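Local coordinates for protein chitosanase (PDB 6X2Q) that binds a glucosamine tetramer in its cleft and probably hydrolyses chitosan, at residues A[6-9]-A[10-14]; A[53-56]-A[57-61]; A[95-98]-A[99-103]. All blocks are in the same frame, centred on the assembly; numbering follows the deposited sequence.

Interaction 1. Residues A[6-9]-A[10-14]; sequences QQRL and LADQI
The side chain of Arg-8 reaches the open end of the carboxylate of Asp-12, one turn further along helix 5-20, and its NE does the touching. NE gives its hydrogen to OD1 of Asp-12 at 3.1 Å, in a nearly straight bond of 172° that reaches OD1 on its syn side, somewhat out of the carboxylate plane. The same NE lies 3.0 Å from OD2 of Asp-12, but there the hydrogen bond is bent and weak. One nitrogen thus faces both oxygens, and this is not the flat fork in which two guanidinium nitrogens each take an oxygen: the two planes stand 61° apart. A bend in the arginine chain about CB-CG (chi2 -89°) brings NE back to the next turn, although Arg-8 leaves the backbone heading away from it. Asp-12 answers with CG beside its own backbone N, turned back toward Arg-8.

Beneath the pair runs regular helix hydrogen bonding, with Asp-12 N to Arg-8 O at 2.9 Å and Ala-11 N to Gln-7 O at 2.8 Å. On another side of the helix, CB of Leu-10 packs 3.1 Å from Gln-6 O, while its side chain meets Leu-240 and Ile-229 of the C-terminal two-stranded sheet. Leu-9 and Gln-13 also approach each other, but their fit is doubtful in the model.

The guanidinium is engaged beyond Asp-12, in a cation-pi contact with Phe-119 and a weak hydrogen bond from NH2 to Tyr-141 OH. Asp-12 in turn has a long, weak ion pair with Arg-43. Two arginines beside one partly buried carboxylate would be expected to favour its charged form, and the aspartate probably helps fix the guanidinium against Phe-119.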
loop_
_atom_site.group_PDB
_atom_site.type_symbol
_atom_site.label_atom_id
_atom_site.label_comp_id
_atom_site.label_asym_id
_atom_site.label_seq_id
_atom_site.Cartn_x
_atom_site.Cartn_y
_atom_site.Cartn_z
ATOM N N GLN A 6 11.666 14.294 -4.616
ATOM C CA GLN A 6 10.441 14.763 -5.307
ATOM C C GLN A 6 9.650 13.544 -5.809
ATOM O O GLN A 6 8.433 13.583 -5.736
ATOM C CB GLN A 6 10.731 15.749 -6.439
ATOM C CG GLN A 6 9.484 16.221 -7.183
ATOM C CD GLN A 6 9.678 17.303 -8.227
ATOM O OE1 GLN A 6 10.058 17.049 -9.360
ATOM N NE2 GLN A 6 9.378 18.534 -7.864
ATOM N N GLN A 7 10.320 12.484 -6.251
ATOM C CA GLN A 7 9.604 11.289 -6.760
ATOM C C GLN A 7 8.901 10.519 -5.631
ATOM O O GLN A 7 7.833 10.024 -5.872
ATOM C CB GLN A 7 10.536 10.426 -7.602
ATOM C CG GLN A 7 10.851 11.019 -8.960
ATOM C CD GLN A 7 11.940 10.256 -9.668
ATOM O OE1 GLN A 7 12.728 9.563 -9.062
ATOM N NE2 GLN A 7 11.981 10.361 -10.974
ATOM N N ARG A 8 9.508 10.489 -4.450
ATOM C CA ARG A 8 8.925 9.793 -3.285
ATOM C C ARG A 8 7.758 10.605 -2.723
ATOM O O ARG A 8 6.758 10.008 -2.377
ATOM C CB ARG A 8 9.976 9.504 -2.225
ATOM C CG ARG A 8 9.708 8.229 -1.443
ATOM C CD ARG A 8 8.845 8.535 -0.242
ATOM N NE ARG A 8 8.063 7.475 0.344
ATOM C CZ ARG A 8 8.569 6.444 0.967
ATOM N NH1 ARG A 8 9.874 6.307 1.048
ATOM N NH2 ARG A 8 7.778 5.563 1.525
ATOM N N LEU A 9 7.886 11.921 -2.653
ATOM C CA LEU A 9 6.742 12.698 -2.143
ATOM C C LEU A 9 5.596 12.491 -3.126
ATOM O O LEU A 9 4.485 12.339 -2.696
ATOM C CB LEU A 9 7.131 14.168 -2.048
ATOM C CG LEU A 9 6.044 15.127 -2.493
ATOM C CD1 LEU A 9 5.326 15.702 -1.297
ATOM C CD2 LEU A 9 6.602 16.221 -3.361
ATOM N N LEU A 10 5.922 12.509 -4.408
ATOM C CA LEU A 10 4.988 12.270 -5.496
ATOM C C LEU A 10 4.318 10.905 -5.348
ATOM O O LEU A 10 3.090 10.801 -5.367
ATOM C CB LEU A 10 5.738 12.372 -6.816
ATOM C CG LEU A 10 5.196 13.104 -8.035
ATOM C CD1 LEU A 10 4.506 14.397 -7.704
ATOM C CD2 LEU A 10 6.382 13.385 -8.907
ATOM N N ALA A 11 5.117 9.849 -5.182
ATOM C CA ALA A 11 4.565 8.519 -4.952
ATOM C C ALA A 11 3.589 8.518 -3.779
ATOM O O ALA A 11 2.473 7.991 -3.885
ATOM C CB ALA A 11 5.697 7.521 -4.709
ATOM N N ASP A 12 3.986 9.125 -2.657
ATOM C CA ASP A 12 3.132 9.120 -1.476
ATOM C C ASP A 12 1.834 9.868 -1.734
ATOM O O ASP A 12 0.768 9.441 -1.282
ATOM C CB ASP A 12 3.861 9.730 -0.277
ATOM C CG ASP A 12 4.991 8.850 0.227
ATOM O OD1 ASP A 12 5.049 7.667 -0.177
ATOM O OD2 ASP A 12 5.814 9.337 1.040
ATOM N N GLN A 13 1.900 10.990 -2.445
ATOM C CA GLN A 13 0.681 11.756 -2.672
ATOM C C GLN A 13 -0.247 11.038 -3.642
ATOM O O GLN A 13 -1.474 11.103 -3.496
ATOM C CB GLN A 13 1.029 13.155 -3.168
ATOM C CG GLN A 13 1.485 14.032 -2.022
ATOM C CD GLN A 13 1.965 15.414 -2.432
ATOM O OE1 GLN A 13 1.812 15.844 -3.576
ATOM N NE2 GLN A 13 2.550 16.121 -1.483
ATOM N N ILE A 14 0.325 10.321 -4.616
ATOM C CA ILE A 14 -0.478 9.572 -5.589
ATOM C C ILE A 14 -1.191 8.410 -4.910
ATOM O O ILE A 14 -2.397 8.207 -5.092
ATOM C CB ILE A 14 0.408 9.070 -6.748
ATOM C CG1 ILE A 14 0.926 10.234 -7.593
ATOM C CG2 ILE A 14 -0.341 8.063 -7.597
ATOM C CD1 ILE A 14 2.006 9.825 -8.595
#

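Interaction 2. Residues A[53-56]-A[57-61]; sequences MLEV and IQRYS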
loop_
_atom_site.group_PDB
_atom_site.type_symbol
_atom_site.label_atom_id
_atom_site.label_comp_id
_atom_site.label_asym_id
_atom_site.label_seq_id
_atom_site.Cartn_x
_atom_site.Cartn_y
_atom_site.Cartn_z
ATOM N N MET A 53 -0.838 -3.467 12.028
ATOM C CA MET A 53 -1.370 -2.534 13.044
ATOM C C MET A 53 -0.699 -2.859 14.385
ATOM O O MET A 53 -0.364 -1.947 15.100
ATOM C CB MET A 53 -2.883 -2.645 13.179
ATOM C CG MET A 53 -3.397 -2.017 14.424
ATOM S SD MET A 53 -5.163 -2.018 14.535
ATOM C CE MET A 53 -5.587 -0.836 13.279
ATOM N N LEU A 54 -0.481 -4.138 14.652
ATOM C CA LEU A 54 0.175 -4.604 15.885
ATOM C C LEU A 54 1.610 -4.083 15.934
ATOM O O LEU A 54 1.983 -3.585 16.948
ATOM C CB LEU A 54 0.154 -6.130 15.940
ATOM C CG LEU A 54 0.996 -6.724 17.060
ATOM C CD1 LEU A 54 0.358 -6.461 18.404
ATOM C CD2 LEU A 54 1.216 -8.197 16.873
ATOM N N GLU A 55 2.357 -4.205 14.849
ATOM C CA GLU A 55 3.734 -3.751 14.869
ATOM C C GLU A 55 3.825 -2.260 15.173
ATOM O O GLU A 55 4.690 -1.837 15.947
ATOM C CB GLU A 55 4.419 -4.077 13.554
ATOM C CG GLU A 55 5.887 -3.808 13.641
ATOM C CD GLU A 55 6.565 -3.888 12.311
ATOM O OE1 GLU A 55 7.733 -3.462 12.232
ATOM O OE2 GLU A 55 5.932 -4.371 11.350
ATOM N N VAL A 56 2.931 -1.452 14.594
ATOM C CA VAL A 56 2.960 -0.015 14.849
ATOM C C VAL A 56 2.776 0.256 16.341
ATOM O O VAL A 56 3.566 0.979 16.969
ATOM C CB VAL A 56 1.888 0.698 14.003
ATOM C CG1 VAL A 56 1.720 2.138 14.443
ATOM C CG2 VAL A 56 2.227 0.629 12.500
ATOM N N ILE A 57 1.744 -0.347 16.938
ATOM C CA ILE A 57 1.448 -0.067 18.334
ATOM C C ILE A 57 2.537 -0.633 19.228
ATOM O O ILE A 57 2.963 0.023 20.182
ATOM C CB ILE A 57 0.038 -0.581 18.690
ATOM C CG1 ILE A 57 -0.993 0.256 17.927
ATOM C CG2 ILE A 57 -0.248 -0.522 20.221
ATOM C CD1 ILE A 57 -2.408 -0.308 17.925
ATOM N N GLN A 58 3.062 -1.819 18.900
ATOM C CA GLN A 58 4.160 -2.370 19.695
ATOM C C GLN A 58 5.383 -1.462 19.654
ATOM O O GLN A 58 5.965 -1.137 20.697
ATOM C CB GLN A 58 4.520 -3.779 19.225
ATOM C CG GLN A 58 3.625 -4.835 19.842
ATOM C CD GLN A 58 3.945 -6.252 19.392
ATOM O OE1 GLN A 58 4.529 -6.472 18.323
ATOM N NE2 GLN A 58 3.540 -7.230 20.206
ATOM N N ARG A 59 5.793 -1.036 18.459
ATOM C CA ARG A 59 6.957 -0.165 18.397
ATOM C C ARG A 59 6.693 1.137 19.136
ATOM O O ARG A 59 7.569 1.647 19.838
ATOM C CB ARG A 59 7.350 0.090 16.948
ATOM C CG ARG A 59 7.702 -1.198 16.254
ATOM C CD ARG A 59 8.179 -0.971 14.853
ATOM N NE ARG A 59 9.471 -0.314 14.847
ATOM C CZ ARG A 59 10.192 -0.129 13.751
ATOM N NH1 ARG A 59 9.738 -0.570 12.590
ATOM N NH2 ARG A 59 11.363 0.488 13.820
ATOM N N TYR A 60 5.482 1.676 19.009
ATOM C CA TYR A 60 5.166 2.912 19.700
ATOM C C TYR A 60 5.205 2.711 21.209
ATOM O O TYR A 60 5.647 3.597 21.950
ATOM C CB TYR A 60 3.800 3.408 19.254
ATOM C CG TYR A 60 3.368 4.723 19.861
ATOM C CD1 TYR A 60 4.113 5.885 19.660
ATOM C CD2 TYR A 60 2.202 4.809 20.620
ATOM C CE1 TYR A 60 3.707 7.102 20.207
ATOM C CE2 TYR A 60 1.788 6.017 21.173
ATOM C CZ TYR A 60 2.547 7.158 20.976
ATOM O OH TYR A 60 2.133 8.362 21.521
ATOM N N SER A 61 4.781 1.535 21.672
ATOM C CA SER A 61 4.709 1.270 23.100
ATOM C C SER A 61 6.091 1.079 23.696
ATOM O O SER A 61 6.285 1.308 24.897
ATOM C CB SER A 61 3.840 0.049 23.346
ATOM O OG SER A 61 2.483 0.383 23.082
#
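The carboxylate of Glu-55 and the guanidinium of Arg-59 lie almost parallel, their planes 8° apart, yet neither is squarely stacked on the other. OE1 of Glu-55 comes to the guanidinium obliquely, at neither face nor edge, and makes a salt bridge to NH1 of Arg-59 at 3.5 Å. Both chains run side by side from the helix. With CG opposite its backbone N (chi1 -171°), Glu-55 lays CG 3.8 Å from CD of Arg-59, adding an aliphatic strip below the charges; the arginine then bends at chi3 (69°).

The neighbouring contacts are made through carbon. CG of Met-53 and CD1 of Ile-57 lie 4.0 Å apart on chains that point the same way, and Leu-54 CD1 leans on CG of Gln-58 at 3.9 Å. Regular helix bonds, such as Arg-59 N to Glu-55 O, set this spacing. Val-56 and Arg-59 face helix 104-129, whereas Ile-57 and Gln-58 pack on helix 73-82.

The side chain of Glu-55 lies about 6 Å from a bound glucosamine, and its OE1 is also close to the carboxylate of Glu-116. Arg-59 would probably offset some of that like-charge repulsion, through a bridge that is long and electrostatic in character.

Interaction 3. Residues A[95-98]-A[99-103]; sequences QRWA and DASQN
Ser-101 grips the carbonyl oxygen of Trp-97 twice. Its backbone N donates to Trp-97 O at 2.9 Å, the normal helix bond, and its hydroxyl OG donates to Trp-97 O at 2.8 Å. The two donors come from opposite faces of the carbonyl plane, OG from 36° out of it. With OG beside its own backbone N (chi1 -59°), the serine folds back over the preceding turn and also brings OG 3.5 Å from CD1 of the indole. Replacing the serine with a valine would probably leave Trp-97 O with only the backbone donor and set methyls against the indole where a hydroxyl now lies.

The indole NE1 is satisfied by Tyr-27 O, an acceptor that Ser-101 OG also meets weakly. Just before the serine, Asp-99 N donates to Gln-95 O at 3.0 Å and Ala-100 N to Arg-96 O at 2.7 Å. The Asp-99 side chain folds back too, but its OD2 lies 3.3 Å from Gln-95 O, an acceptor pair and no hydrogen bond. After that the chain tightens: Gln-102 N bonds to Asp-99 O at 2.9 Å, and Asn-103 N to Ala-100 O at 2.9 Å closes a type I turn. Asn-103 is the N-cap of the next helix, with OD1 taking Val-105 N and ND2 bonded to Tyr-60 OH. Arg-96 points away from 99-103, its NH1 bonded to Ile-68 O.

This is a tight turn between two helices, where helix 93-100 gives way to helix 104-129. Phe-106 of the latter meets Trp-97 edge-to-face and touches Ala-100 and Ser-101, while Arg-107 bonds to Ser-101 O. Met-53, Val-56 and Ile-57 of helix 52-63 also pack against the tryptophan.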
loop_
_atom_site.group_PDB
_atom_site.type_symbol
_atom_site.label_atom_id
_atom_site.label_comp_id
_atom_site.label_asym_id
_atom_site.label_seq_id
_atom_site.Cartn_x
_atom_site.Cartn_y
_atom_site.Cartn_z
ATOM N N GLN A 95 -11.012 5.563 17.652
ATOM C CA GLN A 95 -10.862 6.904 18.202
ATOM C C GLN A 95 -9.474 7.099 18.791
ATOM O O GLN A 95 -8.860 8.155 18.600
ATOM C CB GLN A 95 -11.938 7.186 19.250
ATOM C CG GLN A 95 -12.060 8.678 19.604
ATOM C CD GLN A 95 -12.762 9.499 18.523
ATOM O OE1 GLN A 95 -12.244 9.665 17.420
ATOM N NE2 GLN A 95 -13.946 10.026 18.847
ATOM N N ARG A 96 -8.945 6.078 19.467
ATOM C CA ARG A 96 -7.632 6.221 20.093
ATOM C C ARG A 96 -6.523 6.340 19.045
ATOM O O ARG A 96 -5.586 7.136 19.209
ATOM C CB ARG A 96 -7.391 5.047 21.041
ATOM C CG ARG A 96 -8.472 4.925 22.122
ATOM C CD ARG A 96 -7.898 4.693 23.511
ATOM N NE ARG A 96 -8.921 4.747 24.563
ATOM C CZ ARG A 96 -8.669 4.601 25.864
ATOM N NH1 ARG A 96 -7.429 4.379 26.285
ATOM N NH2 ARG A 96 -9.656 4.671 26.750
ATOM N N TRP A 97 -6.624 5.566 17.957
ATOM C CA TRP A 97 -5.683 5.688 16.846
ATOM C C TRP A 97 -5.679 7.102 16.283
ATOM O O TRP A 97 -4.611 7.689 16.057
ATOM C CB TRP A 97 -6.022 4.682 15.745
ATOM C CG TRP A 97 -5.012 4.695 14.625
ATOM C CD1 TRP A 97 -4.891 5.629 13.635
ATOM C CD2 TRP A 97 -3.968 3.738 14.409
ATOM N NE1 TRP A 97 -3.847 5.300 12.811
ATOM C CE2 TRP A 97 -3.262 4.147 13.267
ATOM C CE3 TRP A 97 -3.576 2.567 15.065
ATOM C CZ2 TRP A 97 -2.172 3.436 12.769
ATOM C CZ3 TRP A 97 -2.499 1.856 14.570
ATOM C CH2 TRP A 97 -1.806 2.293 13.428
ATOM N N ALA A 98 -6.872 7.661 16.035
ATOM C CA ALA A 98 -6.959 9.048 15.580
ATOM C C ALA A 98 -6.268 10.002 16.560
ATOM O O ALA A 98 -5.524 10.902 16.152
ATOM C CB ALA A 98 -8.424 9.438 15.382
ATOM N N ASP A 99 -6.486 9.815 17.864
ATOM C CA ASP A 99 -5.857 10.724 18.815
ATOM C C ASP A 99 -4.351 10.487 18.888
ATOM O O ASP A 99 -3.570 11.445 18.886
ATOM C CB ASP A 99 -6.508 10.589 20.192
ATOM C CG ASP A 99 -7.962 11.071 20.201
ATOM O OD1 ASP A 99 -8.264 12.059 19.485
ATOM O OD2 ASP A 99 -8.795 10.480 20.926
ATOM N N ALA A 100 -3.928 9.220 18.921
ATOM C CA ALA A 100 -2.504 8.930 18.912
ATOM C C ALA A 100 -1.811 9.598 17.720
ATOM O O ALA A 100 -0.707 10.129 17.863
ATOM C CB ALA A 100 -2.282 7.418 18.903
ATOM N N SER A 101 -2.471 9.633 16.558
ATOM C CA SER A 101 -1.922 10.230 15.336
ATOM C C SER A 101 -1.687 11.732 15.436
ATOM O O SER A 101 -1.098 12.316 14.516
ATOM C CB SER A 101 -2.863 9.965 14.151
ATOM O OG SER A 101 -3.028 8.571 13.962
ATOM N N GLN A 102 -2.156 12.385 16.496
ATOM C CA GLN A 102 -1.781 13.785 16.670
ATOM C C GLN A 102 -0.344 13.950 17.150
ATOM O O GLN A 102 0.187 15.059 17.088
ATOM C CB GLN A 102 -2.739 14.463 17.646
ATOM C CG GLN A 102 -4.135 14.622 17.097
ATOM C CD GLN A 102 -4.391 16.026 16.629
ATOM O OE1 GLN A 102 -4.476 16.290 15.428
ATOM N NE2 GLN A 102 -4.508 16.951 17.577
ATOM N N ASN A 103 0.279 12.877 17.621
ATOM C CA ASN A 103 1.646 12.899 18.120
ATOM C C ASN A 103 2.605 12.631 16.967
ATOM O O ASN A 103 2.573 11.531 16.406
ATOM C CB ASN A 103 1.814 11.832 19.198
ATOM C CG ASN A 103 3.227 11.758 19.751
ATOM O OD1 ASN A 103 4.136 12.453 19.289
ATOM N ND2 ASN A 103 3.417 10.914 20.763
#

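In the fold
The three contacts follow one another along the chain without overlap. Interaction 1 stands apart on helix 5-20, between helix 134-147 and the C-terminal two-stranded sheet; its centre is 25 Å from that of interaction 2 and 24 Å from that of interaction 3. Interactions 2 and 3 have centres 13 Å apart and touch: Val-56 CG1 lies 3.7 Å from Trp-97 CH2. Helices 52-63 and 93-100 thereby form one packed unit with helix 104-129, inside the family 46 range. The sugar lies nearest interaction 2, and the side chain of Trp-97 is about 10 Å from it, so this unit probably supports one part of the chitotetraose cleft.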